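PDB 2GWM: Mono(ADP-ribosyl)transferase SpvB from Salmonella typhimurium, which acts through its C-terminal domain, the chain described here, and probably transfers ADP-ribose from NAD+ to an arginine of actin, which blocks actin polymerisation. Local coordinates for residues D115-W118 with T122-N125; E35-R40 with E51-A56; Q6-Y11 with G138-F143; I126-G131 with M149-N154. All coordinates share one frame; numbering follows the deposited sequence.

How the contacts relate
The chain starts in helix 3-24, whose residues 6-11 pair only much later with residues 138-143. Contact 2 first closes a short loop between helices 30-39 and 50-69. Contact 1 then closes a short loop leading into strand 122-127, and residues 138-143 return to helix 3-24 to complete contact 3, so contacts 1 and 2 are nested inside its loop. Contact 4 starts within that loop and ends beyond it, crossing contact 3, and it brings the two sheets together. Contact 2 meets contact 3 through Thr36 and Tyr10, and contact 3 meets contact 4 where Leu8 and Tyr11 pack on Leu150; contacts 1 and 4 share strand 122-127.

Contact 1: D115-W118 with T122-N125; sequences DKAW and TILN
Ala117 and Ile123 meet methyl to methyl: CB of Ala117 lies 3.9 Å from CG2 of Ile123. The alanine aims its CB at the strand. Ile123 supplies the matching group: with CG1 beside the backbone N (chi1 -52°), the short branch CG2 falls anti to it and faces the alanine. The longer branch is folded again at chi2, -53°, and its end methyl CD1 comes within 4.1 Å of the backbone O of Trp118, a van der Waals approach to a carbonyl. Trp118 turns its CB away from the strand, so its backbone and not its indole meets Ile123; its side chain touches Asp182. No hydrogen bond links the two segments.

The position of the loop is set by other bonds. Backbone bonds tie Ala117 to Arg178 and Ser180, which hold the loop in place, and Ser113 OG is hydrogen-bonded to the backbone N of both Asp115 and Lys116, which holds the start of the segment. On the other side Ile123 is paired through its backbone with Arg192 and Ile194 of strand 192-198, and Thr122 with Leu83 of strand 78-83. The Ala117 methyl also touches Tyr80, the neighbour in sequence of Arg81.

Arg81 and Ser111, both predicted active-site residues, place this contact beside the probable NAD+ site. The loop 115-118 follows the Ser-Thr-Ser sequence 111-113, and its apolar packing on the strand next to the Arg81 strand is consistent with the arginine-serine-glutamate class of ADP-ribosyltransferases, to which the predicted Arg81, Ser111 and Glu148 point.

Contact 2: E35-R40 with E51-A56; sequences ETLLSR and EEFKNA. With SO4 (sulfate ion), chain B.
Leu37 carries the apolar contact between residues 35-40 and 51-56, reaching both Phe53 and Ala56 with its two methyls. Its CG stands beside the backbone N (chi1 -62°), and the branch points at the second helix. Methyl CD1 approaches the Phe53 ring obliquely, 3.6 Å from Phe53 CD1, and the two side chains cross at about a right angle. The same methyl lies 4.0 Å from CB of Ala56, while Leu37 CD2 sits 3.8 Å from the Ala56 backbone O. Tyr42 and Leu43 of the connecting loop and Met57 and Tyr60 of the second helix pack around the leucine.

Other interactions involve neighbouring residues. Thr36 OG1 is hydrogen-bonded to Tyr10 OH of helix 3-24, and the Phe53 ring has a cation-pi partner in Lys34 of helix 30-39.

Charge is handled separately, beyond the helix end. Arg40, the first residue to leave helical geometry, holds a sulfate ion with two N-H groups: NH1 to O2 at 3.0 Å and nearly straight (164°), in the guanidinium plane, and NH2 to O1 at 2.8 Å but bent (133°). The ion probably came from the crystallisation liquor.

Between these residues the contact is thus apolar, with no hydrogen bond, while Lys34 and Phe53 add a cation-pi component between the same helices; the arginine end is polar enough to collect an anion that need have no biological counterpart.

Contact 3: Q6-Y11 with G138-F143; sequences QALRYY and GDVAHF
Arg9 carries its CG beside the backbone N (chi1 -68°) and then runs extended to NE, which takes the guanidinium from the helix across to Asp139 and Val140. Leu8 and Val140 both have a carbon anti to the backbone N, CG and CG1, and these touch at 3.7 Å, the side chains crossing at about a right angle.

The guanidinium lies with one face over Val140 CA. Arg9 NH1 gives a bent hydrogen bond to the backbone O of Asp139, at 2.9 Å and 137°, with the acceptor tilted from the guanidinium plane. NH1 also donates to a water, in plane at the edge, 2.8 Å away, which passes the contact on to Val140 O. The Asp139 carboxylate is only a long salt-bridge partner, OD2 to NH2 3.9 Å; its OD1 pairs with Lys144, and Arg9 NE bridges to Glu1, the main polar partner of the arginine.

Leu71 packs against both Leu8 and Val140, and His142 N is bound by Ser12 OG. One guanidinium therefore meets two backbone carbonyls, one directly and one by water, so the polar part of the contact rests on main-chain acceptors, beside the Leu8-Val140 packing, with the long carboxylate pair a weaker addition.

Contact 4: I126-G131 with M149-N154; sequences IYLEKG and MLFPPN
The two sheets of the ADP-ribosyltransferase core come together where Leu128, in the segment that continues from strand 122-127 of the five-stranded sheet, packs on Met149 and Phe151 of strand 149-151 in the three-stranded one. The backbones stay well apart, so side chains span the distance. Leu128 sends its CB toward strand 149-151, and its two methyls divide the work. CD1 comes to SD of Met149 at 3.9 Å, the side chains reaching toward each other tip to tip; the Met149 chain starts with CG anti to the backbone N (chi1 170°) and bends at its last torsion (chi3 -86°), which directs CE away from Leu128 and leaves SD as the atom that meets CD1. CD2 instead lies 3.7 Å from CZ of Phe151, at the far end of the ring and at an oblique approach.

Met149 and Phe151 are two apart on their strand and aim CB to the same side, so they present a joint surface to one leucine. Around them, Val79 touches both Leu128 and Met149, Val198 backs Leu128, and Met110 and Thr112 flank Phe151. The Leu128 backbone is held at Arg77, whose NE also bonds its O.

Met149 directly follows Glu148, and Phe151 lies near Ser111, both predicted active-site residues. The packing is that of the interior between the two sheets of the mono-ADP-ribosyltransferase fold, close to Glu148.

Contact 1: D115-W118 with T122-N125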
loop_
_atom_site.group_PDB
_atom_site.type_symbol
_atom_site.label_atom_id
_atom_site.label_comp_id
_atom_site.label_asym_id
_atom_site.label_seq_id
_atom_site.Cartn_x
_atom_site.Cartn_y
_atom_site.Cartn_z
ATOM N N ASP A 115 0.288 0.402 13.601
ATOM C CA ASP A 115 -0.490 0.316 14.862
ATOM C C ASP A 115 -1.464 -0.790 14.824
ATOM O O ASP A 115 -1.668 -1.432 15.846
ATOM C CB ASP A 115 -1.313 1.594 15.098
ATOM C CG ASP A 115 -0.472 2.778 15.508
ATOM O OD1 ASP A 115 0.764 2.640 15.726
ATOM O OD2 ASP A 115 -1.085 3.855 15.638
ATOM N N LYS A 116 -2.129 -1.005 13.704
ATOM C CA LYS A 116 -3.177 -2.002 13.655
ATOM C C LYS A 116 -3.531 -2.454 12.246
ATOM O O LYS A 116 -3.265 -1.767 11.279
ATOM C CB LYS A 116 -4.403 -1.420 14.328
ATOM C CG LYS A 116 -5.143 -0.457 13.441
ATOM C CD LYS A 116 -6.354 0.085 14.166
ATOM C CE LYS A 116 -6.224 1.562 14.540
ATOM N NZ LYS A 116 -7.492 2.045 15.239
ATOM N N ALA A 117 -4.128 -3.629 12.124
ATOM C CA ALA A 117 -4.698 -4.020 10.816
ATOM C C ALA A 117 -6.207 -3.929 10.860
ATOM O O ALA A 117 -6.840 -4.292 11.854
ATOM C CB ALA A 117 -4.330 -5.405 10.516
ATOM N N TRP A 118 -6.772 -3.490 9.751
ATOM C CA TRP A 118 -8.204 -3.554 9.546
ATOM C C TRP A 118 -8.553 -4.948 9.125
ATOM O O TRP A 118 -8.034 -5.519 8.175
ATOM C CB TRP A 118 -8.655 -2.523 8.508
ATOM C CG TRP A 118 -8.591 -1.140 9.167
ATOM C CD1 TRP A 118 -7.455 -0.422 9.475
ATOM C CD2 TRP A 118 -9.682 -0.399 9.669
ATOM N NE1 TRP A 118 -7.802 0.752 10.096
ATOM C CE2 TRP A 118 -9.162 0.789 10.228
ATOM C CE3 TRP A 118 -11.058 -0.593 9.668
ATOM C CZ2 TRP A 118 -9.970 1.757 10.788
ATOM C CZ3 TRP A 118 -11.867 0.369 10.232
ATOM C CH2 TRP A 118 -11.318 1.539 10.781
ATOM N N THR A 122 -7.621 -11.681 4.982
ATOM C CA THR A 122 -6.200 -11.874 5.137
ATOM C C THR A 122 -5.600 -10.747 5.966
ATOM O O THR A 122 -5.825 -9.558 5.669
ATOM C CB THR A 122 -5.537 -11.910 3.753
ATOM O OG1 THR A 122 -6.099 -12.942 2.987
ATOM C CG2 THR A 122 -4.066 -12.096 3.866
ATOM N N ILE A 123 -4.822 -11.073 6.975
ATOM C CA ILE A 123 -4.050 -10.118 7.714
ATOM C C ILE A 123 -2.603 -10.359 7.384
ATOM O O ILE A 123 -2.064 -11.455 7.534
ATOM C CB ILE A 123 -4.207 -10.273 9.249
ATOM C CG1 ILE A 123 -5.671 -10.279 9.685
ATOM C CG2 ILE A 123 -3.448 -9.190 10.003
ATOM C CD1 ILE A 123 -6.474 -9.133 9.208
ATOM N N LEU A 124 -1.959 -9.319 6.879
ATOM C CA LEU A 124 -0.501 -9.345 6.662
ATOM C C LEU A 124 0.243 -8.765 7.843
ATOM O O LEU A 124 -0.040 -7.659 8.315
ATOM C CB LEU A 124 -0.155 -8.492 5.445
ATOM C CG LEU A 124 -0.861 -8.848 4.177
ATOM C CD1 LEU A 124 -0.371 -7.970 3.007
ATOM C CD2 LEU A 124 -0.810 -10.287 3.798
ATOM N N ASN A 125 1.231 -9.518 8.346
ATOM C CA ASN A 125 2.112 -9.141 9.399
ATOM C C ASN A 125 3.460 -9.011 8.726
ATOM O O ASN A 125 4.029 -9.955 8.329
ATOM C CB ASN A 125 2.141 -10.307 10.444
ATOM C CG ASN A 125 3.039 -10.048 11.603
ATOM O OD1 ASN A 125 3.028 -8.961 12.204
ATOM N ND2 ASN A 125 3.840 -11.091 11.978
#

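Contact 2: E35-R40 with E51-A56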
loop_
_atom_site.group_PDB
_atom_site.type_symbol
_atom_site.label_atom_id
_atom_site.label_comp_id
_atom_site.label_asym_id
_atom_site.label_seq_id
_atom_site.Cartn_x
_atom_site.Cartn_y
_atom_site.Cartn_z
ATOM N N GLU A 35 -7.094 14.570 -16.146
ATOM C CA GLU A 35 -7.585 15.746 -15.508
ATOM C C GLU A 35 -6.653 16.198 -14.376
ATOM O O GLU A 35 -6.417 17.384 -14.180
ATOM C CB GLU A 35 -9.051 15.563 -15.051
ATOM C CG GLU A 35 -9.869 16.777 -15.170
ATOM C CD GLU A 35 -9.894 17.404 -16.584
ATOM O OE1 GLU A 35 -10.265 16.739 -17.603
ATOM O OE2 GLU A 35 -9.527 18.592 -16.667
ATOM N N THR A 36 -6.122 15.232 -13.630
ATOM C CA THR A 36 -5.114 15.495 -12.612
ATOM C C THR A 36 -3.848 16.124 -13.164
ATOM O O THR A 36 -3.316 17.097 -12.632
ATOM C CB THR A 36 -4.796 14.221 -11.833
ATOM O OG1 THR A 36 -5.950 13.823 -11.069
ATOM C CG2 THR A 36 -3.538 14.408 -10.969
ATOM N N LEU A 37 -3.342 15.559 -14.245
ATOM C CA LEU A 37 -2.142 16.107 -14.849
ATOM C C LEU A 37 -2.327 17.531 -15.310
ATOM O O LEU A 37 -1.426 18.366 -15.153
ATOM C CB LEU A 37 -1.663 15.217 -15.957
ATOM C CG LEU A 37 -1.262 13.804 -15.505
ATOM C CD1 LEU A 37 -1.004 12.965 -16.758
ATOM C CD2 LEU A 37 -0.051 13.770 -14.593
ATOM N N LEU A 38 -3.508 17.828 -15.826
ATOM C CA LEU A 38 -3.789 19.183 -16.322
ATOM C C LEU A 38 -3.902 20.112 -15.108
ATOM O O LEU A 38 -3.279 21.181 -15.076
ATOM C CB LEU A 38 -5.060 19.213 -17.155
ATOM C CG LEU A 38 -5.663 20.590 -17.377
ATOM C CD1 LEU A 38 -4.690 21.474 -18.100
ATOM C CD2 LEU A 38 -6.970 20.503 -18.135
ATOM N N SER A 39 -4.695 19.721 -14.116
ATOM C CA SER A 39 -4.942 20.583 -12.975
ATOM C C SER A 39 -3.701 20.883 -12.141
ATOM O O SER A 39 -3.588 21.926 -11.532
ATOM C CB SER A 39 -6.052 20.025 -12.102
ATOM O OG SER A 39 -5.723 18.794 -11.553
ATOM N N ARG A 40 -2.753 19.962 -12.112
ATOM C CA ARG A 40 -1.523 20.168 -11.372
ATOM C C ARG A 40 -0.379 20.609 -12.300
ATOM O O ARG A 40 0.809 20.649 -11.909
ATOM C CB ARG A 40 -1.182 18.880 -10.632
ATOM C CG ARG A 40 -2.272 18.427 -9.722
ATOM C CD ARG A 40 -1.827 17.359 -8.711
ATOM N NE ARG A 40 -0.822 17.870 -7.765
ATOM C CZ ARG A 40 -1.085 18.578 -6.659
ATOM N NH1 ARG A 40 -2.314 18.896 -6.323
ATOM N NH2 ARG A 40 -0.078 18.988 -5.889
ATOM N N GLU A 51 2.719 9.405 -25.444
ATOM C CA GLU A 51 4.025 9.562 -24.827
ATOM C C GLU A 51 4.024 10.771 -23.880
ATOM O O GLU A 51 4.624 10.709 -22.843
ATOM C CB GLU A 51 5.175 9.576 -25.864
ATOM C CG GLU A 51 6.576 8.972 -25.406
ATOM C CD GLU A 51 6.597 7.790 -24.388
ATOM O OE1 GLU A 51 6.005 6.696 -24.619
ATOM O OE2 GLU A 51 7.275 7.953 -23.335
ATOM N N GLU A 52 3.328 11.856 -24.221
ATOM C CA GLU A 52 3.244 13.015 -23.339
ATOM C C GLU A 52 2.597 12.605 -22.025
ATOM O O GLU A 52 3.019 13.025 -20.947
ATOM C CB GLU A 52 2.416 14.115 -23.990
ATOM C CG GLU A 52 3.228 14.863 -25.003
ATOM C CD GLU A 52 2.406 15.715 -25.931
ATOM O OE1 GLU A 52 1.143 15.617 -25.952
ATOM O OE2 GLU A 52 3.063 16.506 -26.643
ATOM N N PHE A 53 1.527 11.823 -22.150
ATOM C CA PHE A 53 0.783 11.320 -20.992
ATOM C C PHE A 53 1.659 10.434 -20.118
ATOM O O PHE A 53 1.745 10.619 -18.912
ATOM C CB PHE A 53 -0.429 10.516 -21.446
ATOM C CG PHE A 53 -1.180 9.900 -20.320
ATOM C CD1 PHE A 53 -1.909 10.695 -19.437
ATOM C CD2 PHE A 53 -1.134 8.547 -20.097
ATOM C CE1 PHE A 53 -2.587 10.124 -18.404
ATOM C CE2 PHE A 53 -1.809 8.000 -19.040
ATOM C CZ PHE A 53 -2.530 8.792 -18.206
ATOM N N LYS A 54 2.309 9.450 -20.734
ATOM C CA LYS A 54 3.172 8.546 -19.993
ATOM C C LYS A 54 4.262 9.345 -19.278
ATOM O O LYS A 54 4.526 9.121 -18.127
ATOM C CB LYS A 54 3.834 7.532 -20.949
ATOM C CG LYS A 54 4.809 6.588 -20.246
ATOM C CD LYS A 54 5.553 5.688 -21.128
ATOM C CE LYS A 54 6.514 4.840 -20.283
ATOM N NZ LYS A 54 7.838 5.524 -20.110
ATOM N N ASN A 55 4.923 10.263 -20.000
ATOM C CA ASN A 55 6.020 11.044 -19.383
ATOM C C ASN A 55 5.554 11.893 -18.232
ATOM O O ASN A 55 6.231 11.990 -17.233
ATOM C CB ASN A 55 6.756 11.906 -20.411
ATOM C CG ASN A 55 7.526 11.074 -21.435
ATOM O OD1 ASN A 55 7.775 9.872 -21.248
ATOM N ND2 ASN A 55 7.923 11.711 -22.527
ATOM N N ALA A 56 4.367 12.491 -18.348
ATOM C CA ALA A 56 3.874 13.311 -17.283
ATOM C C ALA A 56 3.481 12.478 -16.064
ATOM O O ALA A 56 3.676 12.902 -14.897
ATOM C CB ALA A 56 2.703 14.153 -17.830
HETATM S S SO4 B . -1.429 21.854 -4.070
HETATM O O1 SO4 B . -0.126 21.484 -4.612
HETATM O O2 SO4 B . -2.289 20.667 -3.841
HETATM O O3 SO4 B . -1.177 22.627 -2.839
HETATM O O4 SO4 B . -2.117 22.735 -5.025
#

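Contact 3: Q6-Y11 with G138-F143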
loop_
_atom_site.group_PDB
_atom_site.type_symbol
_atom_site.label_atom_id
_atom_site.label_comp_id
_atom_site.label_asym_id
_atom_site.label_seq_id
_atom_site.Cartn_x
_atom_site.Cartn_y
_atom_site.Cartn_z
ATOM N N GLN A 6 3.682 18.284 -1.458
ATOM C CA GLN A 6 2.329 18.625 -1.839
ATOM C C GLN A 6 1.721 17.573 -2.777
ATOM O O GLN A 6 0.524 17.280 -2.692
ATOM C CB GLN A 6 2.312 20.002 -2.508
ATOM C CG GLN A 6 2.662 21.146 -1.605
ATOM C CD GLN A 6 2.541 22.475 -2.333
ATOM O OE1 GLN A 6 1.446 22.851 -2.759
ATOM N NE2 GLN A 6 3.654 23.186 -2.490
ATOM N N ALA A 7 2.528 17.019 -3.662
ATOM C CA ALA A 7 2.047 15.922 -4.510
ATOM C C ALA A 7 1.679 14.687 -3.682
ATOM O O ALA A 7 0.680 14.086 -3.946
ATOM C CB ALA A 7 3.017 15.597 -5.577
ATOM N N LEU A 8 2.485 14.367 -2.669
ATOM C CA LEU A 8 2.159 13.276 -1.753
ATOM C C LEU A 8 0.881 13.522 -0.996
ATOM O O LEU A 8 0.054 12.596 -0.787
ATOM C CB LEU A 8 3.328 13.071 -0.772
ATOM C CG LEU A 8 3.117 11.975 0.325
ATOM C CD1 LEU A 8 2.873 10.633 -0.330
ATOM C CD2 LEU A 8 4.360 11.957 1.174
ATOM N N ARG A 9 0.654 14.747 -0.551
ATOM C CA ARG A 9 -0.636 15.089 0.073
ATOM C C ARG A 9 -1.792 14.792 -0.868
ATOM O O ARG A 9 -2.799 14.212 -0.467
ATOM C CB ARG A 9 -0.669 16.566 0.490
ATOM C CG ARG A 9 0.273 16.948 1.638
ATOM C CD ARG A 9 0.141 18.447 2.012
ATOM N NE ARG A 9 0.956 18.757 3.168
ATOM C CZ ARG A 9 0.632 18.485 4.439
ATOM N NH1 ARG A 9 -0.537 17.929 4.773
ATOM N NH2 ARG A 9 1.501 18.788 5.407
ATOM N N TYR A 10 -1.646 15.161 -2.142
ATOM C CA TYR A 10 -2.694 14.906 -3.124
ATOM C C TYR A 10 -2.903 13.415 -3.354
ATOM O O TYR A 10 -4.023 12.952 -3.452
ATOM C CB TYR A 10 -2.317 15.599 -4.441
ATOM C CG TYR A 10 -3.351 15.406 -5.493
ATOM C CD1 TYR A 10 -4.407 16.269 -5.614
ATOM C CD2 TYR A 10 -3.263 14.346 -6.387
ATOM C CE1 TYR A 10 -5.359 16.070 -6.575
ATOM C CE2 TYR A 10 -4.222 14.117 -7.334
ATOM C CZ TYR A 10 -5.252 15.009 -7.467
ATOM O OH TYR A 10 -6.220 14.876 -8.453
ATOM N N TYR A 11 -1.822 12.656 -3.473
ATOM C CA TYR A 11 -1.858 11.199 -3.521
ATOM C C TYR A 11 -2.740 10.670 -2.385
ATOM O O TYR A 11 -3.619 9.857 -2.607
ATOM C CB TYR A 11 -0.426 10.636 -3.369
ATOM C CG TYR A 11 -0.494 9.149 -3.196
ATOM C CD1 TYR A 11 -0.530 8.303 -4.283
ATOM C CD2 TYR A 11 -0.564 8.595 -1.934
ATOM C CE1 TYR A 11 -0.657 6.913 -4.100
ATOM C CE2 TYR A 11 -0.711 7.206 -1.767
ATOM C CZ TYR A 11 -0.772 6.389 -2.834
ATOM O OH TYR A 11 -0.928 5.016 -2.625
ATOM N N GLY A 138 2.250 10.822 8.953
ATOM C CA GLY A 138 1.910 11.834 9.926
ATOM C C GLY A 138 0.906 12.818 9.331
ATOM O O GLY A 138 -0.103 12.414 8.757
ATOM N N ASP A 139 1.225 14.097 9.459
ATOM C CA ASP A 139 0.303 15.136 9.061
ATOM C C ASP A 139 0.219 15.314 7.543
ATOM O O ASP A 139 -0.598 16.079 7.053
ATOM C CB ASP A 139 0.694 16.469 9.662
ATOM C CG ASP A 139 -0.426 17.486 9.550
ATOM O OD1 ASP A 139 -1.537 17.205 10.039
ATOM O OD2 ASP A 139 -0.201 18.547 8.959
ATOM N N VAL A 140 1.059 14.622 6.802
ATOM C CA VAL A 140 0.934 14.603 5.348
ATOM C C VAL A 140 -0.338 13.868 4.939
ATOM O O VAL A 140 -0.913 14.131 3.880
ATOM C CB VAL A 140 2.138 13.984 4.709
ATOM C CG1 VAL A 140 1.919 13.828 3.238
ATOM C CG2 VAL A 140 3.309 14.882 4.973
ATOM N N ALA A 141 -0.789 12.918 5.758
ATOM C CA ALA A 141 -1.974 12.146 5.406
ATOM C C ALA A 141 -3.171 13.073 5.351
ATOM O O ALA A 141 -3.318 13.972 6.196
ATOM C CB ALA A 141 -2.227 11.064 6.451
ATOM N N HIS A 142 -4.092 12.808 4.442
ATOM C CA HIS A 142 -5.240 13.686 4.297
ATOM C C HIS A 142 -6.125 13.623 5.502
ATOM O O HIS A 142 -6.533 14.666 6.036
ATOM C CB HIS A 142 -6.046 13.322 3.062
ATOM C CG HIS A 142 -7.124 14.309 2.775
ATOM N ND1 HIS A 142 -6.841 15.599 2.365
ATOM C CD2 HIS A 142 -8.459 14.247 2.946
ATOM C CE1 HIS A 142 -7.977 16.257 2.223
ATOM N NE2 HIS A 142 -8.969 15.465 2.582
ATOM N N PHE A 143 -6.477 12.403 5.900
ATOM C CA PHE A 143 -7.254 12.191 7.098
ATOM C C PHE A 143 -6.297 11.848 8.227
ATOM O O PHE A 143 -5.403 11.020 8.070
ATOM C CB PHE A 143 -8.281 11.089 6.868
ATOM C CG PHE A 143 -9.381 11.475 5.906
ATOM C CD1 PHE A 143 -10.301 12.432 6.243
ATOM C CD2 PHE A 143 -9.525 10.853 4.674
ATOM C CE1 PHE A 143 -11.317 12.804 5.349
ATOM C CE2 PHE A 143 -10.519 11.220 3.792
ATOM C CZ PHE A 143 -11.442 12.187 4.152
HETATM O O HOH W 1 -2.550 16.420 3.556
#

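Contact 4: I126-G131 with M149-N154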
loop_
_atom_site.group_PDB
_atom_site.type_symbol
_atom_site.label_atom_id
_atom_site.label_comp_id
_atom_site.label_asym_id
_atom_site.label_seq_id
_atom_site.Cartn_x
_atom_site.Cartn_y
_atom_site.Cartn_z
ATOM N N ILE A 126 3.864 -7.767 8.503
ATOM C CA ILE A 126 4.988 -7.418 7.623
ATOM C C ILE A 126 6.187 -6.930 8.387
ATOM O O ILE A 126 6.183 -5.809 8.909
ATOM C CB ILE A 126 4.547 -6.340 6.606
ATOM C CG1 ILE A 126 3.331 -6.764 5.816
ATOM C CG2 ILE A 126 5.698 -6.043 5.649
ATOM C CD1 ILE A 126 2.784 -5.682 4.926
ATOM N N TYR A 127 7.214 -7.769 8.473
ATOM C CA TYR A 127 8.430 -7.406 9.159
ATOM C C TYR A 127 9.308 -6.527 8.296
ATOM O O TYR A 127 9.429 -6.744 7.098
ATOM C CB TYR A 127 9.195 -8.644 9.572
ATOM C CG TYR A 127 8.420 -9.425 10.644
ATOM C CD1 TYR A 127 8.281 -8.907 11.926
ATOM C CD2 TYR A 127 7.761 -10.621 10.346
ATOM C CE1 TYR A 127 7.623 -9.600 12.911
ATOM C CE2 TYR A 127 7.051 -11.309 11.311
ATOM C CZ TYR A 127 6.958 -10.787 12.604
ATOM O OH TYR A 127 6.248 -11.511 13.559
ATOM N N LEU A 128 9.983 -5.601 8.936
ATOM C CA LEU A 128 10.824 -4.633 8.265
ATOM C C LEU A 128 12.201 -4.680 8.809
ATOM O O LEU A 128 12.363 -4.865 9.992
ATOM C CB LEU A 128 10.297 -3.213 8.518
ATOM C CG LEU A 128 8.852 -2.999 8.076
ATOM C CD1 LEU A 128 8.453 -1.567 8.416
ATOM C CD2 LEU A 128 8.593 -3.300 6.590
ATOM N N GLU A 129 13.201 -4.558 7.949
ATOM C CA GLU A 129 14.587 -4.407 8.386
ATOM C C GLU A 129 15.014 -2.958 8.294
ATOM O O GLU A 129 14.408 -2.174 7.577
ATOM C CB GLU A 129 15.519 -5.266 7.528
ATOM C CG GLU A 129 15.347 -6.745 7.668
ATOM C CD GLU A 129 15.389 -7.191 9.101
ATOM O OE1 GLU A 129 16.401 -6.829 9.776
ATOM O OE2 GLU A 129 14.437 -7.881 9.557
ATOM N N LYS A 130 16.057 -2.601 9.027
ATOM C CA LYS A 130 16.477 -1.195 9.144
ATOM C C LYS A 130 16.823 -0.670 7.788
ATOM O O LYS A 130 17.405 -1.376 7.009
ATOM C CB LYS A 130 17.688 -1.076 10.034
ATOM C CG LYS A 130 17.446 -1.232 11.493
ATOM C CD LYS A 130 18.812 -1.164 12.185
ATOM C CE LYS A 130 18.868 -1.736 13.584
ATOM N NZ LYS A 130 20.250 -1.677 14.124
ATOM N N GLY A 131 16.393 0.544 7.475
ATOM C CA GLY A 131 16.770 1.208 6.214
ATOM C C GLY A 131 15.769 1.035 5.095
ATOM O O GLY A 131 16.016 1.410 3.937
ATOM N N MET A 149 2.083 3.977 7.360
ATOM C CA MET A 149 3.414 3.892 6.784
ATOM C C MET A 149 3.236 3.537 5.311
ATOM O O MET A 149 2.662 2.492 4.973
ATOM C CB MET A 149 4.225 2.780 7.444
ATOM C CG MET A 149 5.475 2.548 6.685
ATOM S SD MET A 149 6.787 1.860 7.645
ATOM C CE MET A 149 7.163 3.463 8.077
ATOM N N LEU A 150 3.648 4.441 4.420
ATOM C CA LEU A 150 3.481 4.251 3.000
ATOM C C LEU A 150 4.858 3.901 2.424
ATOM O O LEU A 150 5.882 4.454 2.823
ATOM C CB LEU A 150 2.966 5.560 2.358
ATOM C CG LEU A 150 2.589 5.424 0.894
ATOM C CD1 LEU A 150 1.384 4.641 0.699
ATOM C CD2 LEU A 150 2.338 6.827 0.327
ATOM N N PHE A 151 4.852 2.965 1.475
ATOM C CA PHE A 151 6.011 2.537 0.743
ATOM C C PHE A 151 5.868 2.934 -0.709
ATOM O O PHE A 151 4.795 2.865 -1.265
ATOM C CB PHE A 151 6.116 0.997 0.823
ATOM C CG PHE A 151 6.475 0.461 2.196
ATOM C CD1 PHE A 151 7.758 0.125 2.522
ATOM C CD2 PHE A 151 5.510 0.362 3.170
ATOM C CE1 PHE A 151 8.087 -0.362 3.779
ATOM C CE2 PHE A 151 5.823 -0.087 4.400
ATOM C CZ PHE A 151 7.100 -0.446 4.706
ATOM N N PRO A 152 6.981 3.320 -1.331
ATOM C CA PRO A 152 6.907 3.620 -2.758
ATOM C C PRO A 152 6.768 2.385 -3.583
ATOM O O PRO A 152 6.867 1.257 -3.072
ATOM C CB PRO A 152 8.257 4.294 -3.038
ATOM C CG PRO A 152 9.195 3.630 -2.082
ATOM C CD PRO A 152 8.334 3.440 -0.820
ATOM N N PRO A 153 6.514 2.553 -4.879
ATOM C CA PRO A 153 6.351 1.409 -5.785
ATOM C C PRO A 153 7.522 0.439 -5.780
ATOM O O PRO A 153 8.665 0.846 -5.586
ATOM C CB PRO A 153 6.208 2.073 -7.160
ATOM C CG PRO A 153 5.667 3.360 -6.870
ATOM C CD PRO A 153 6.322 3.819 -5.603
ATOM N N ASN A 154 7.202 -0.853 -6.023
ATOM C CA ASN A 154 8.137 -1.938 -6.213
ATOM C C ASN A 154 8.739 -2.452 -4.914
ATOM O O ASN A 154 9.853 -2.953 -4.921
ATOM C CB ASN A 154 9.227 -1.632 -7.222
ATOM C CG ASN A 154 8.661 -1.140 -8.503
ATOM O OD1 ASN A 154 7.716 -1.731 -9.022
ATOM N ND2 ASN A 154 9.230 -0.028 -9.018
#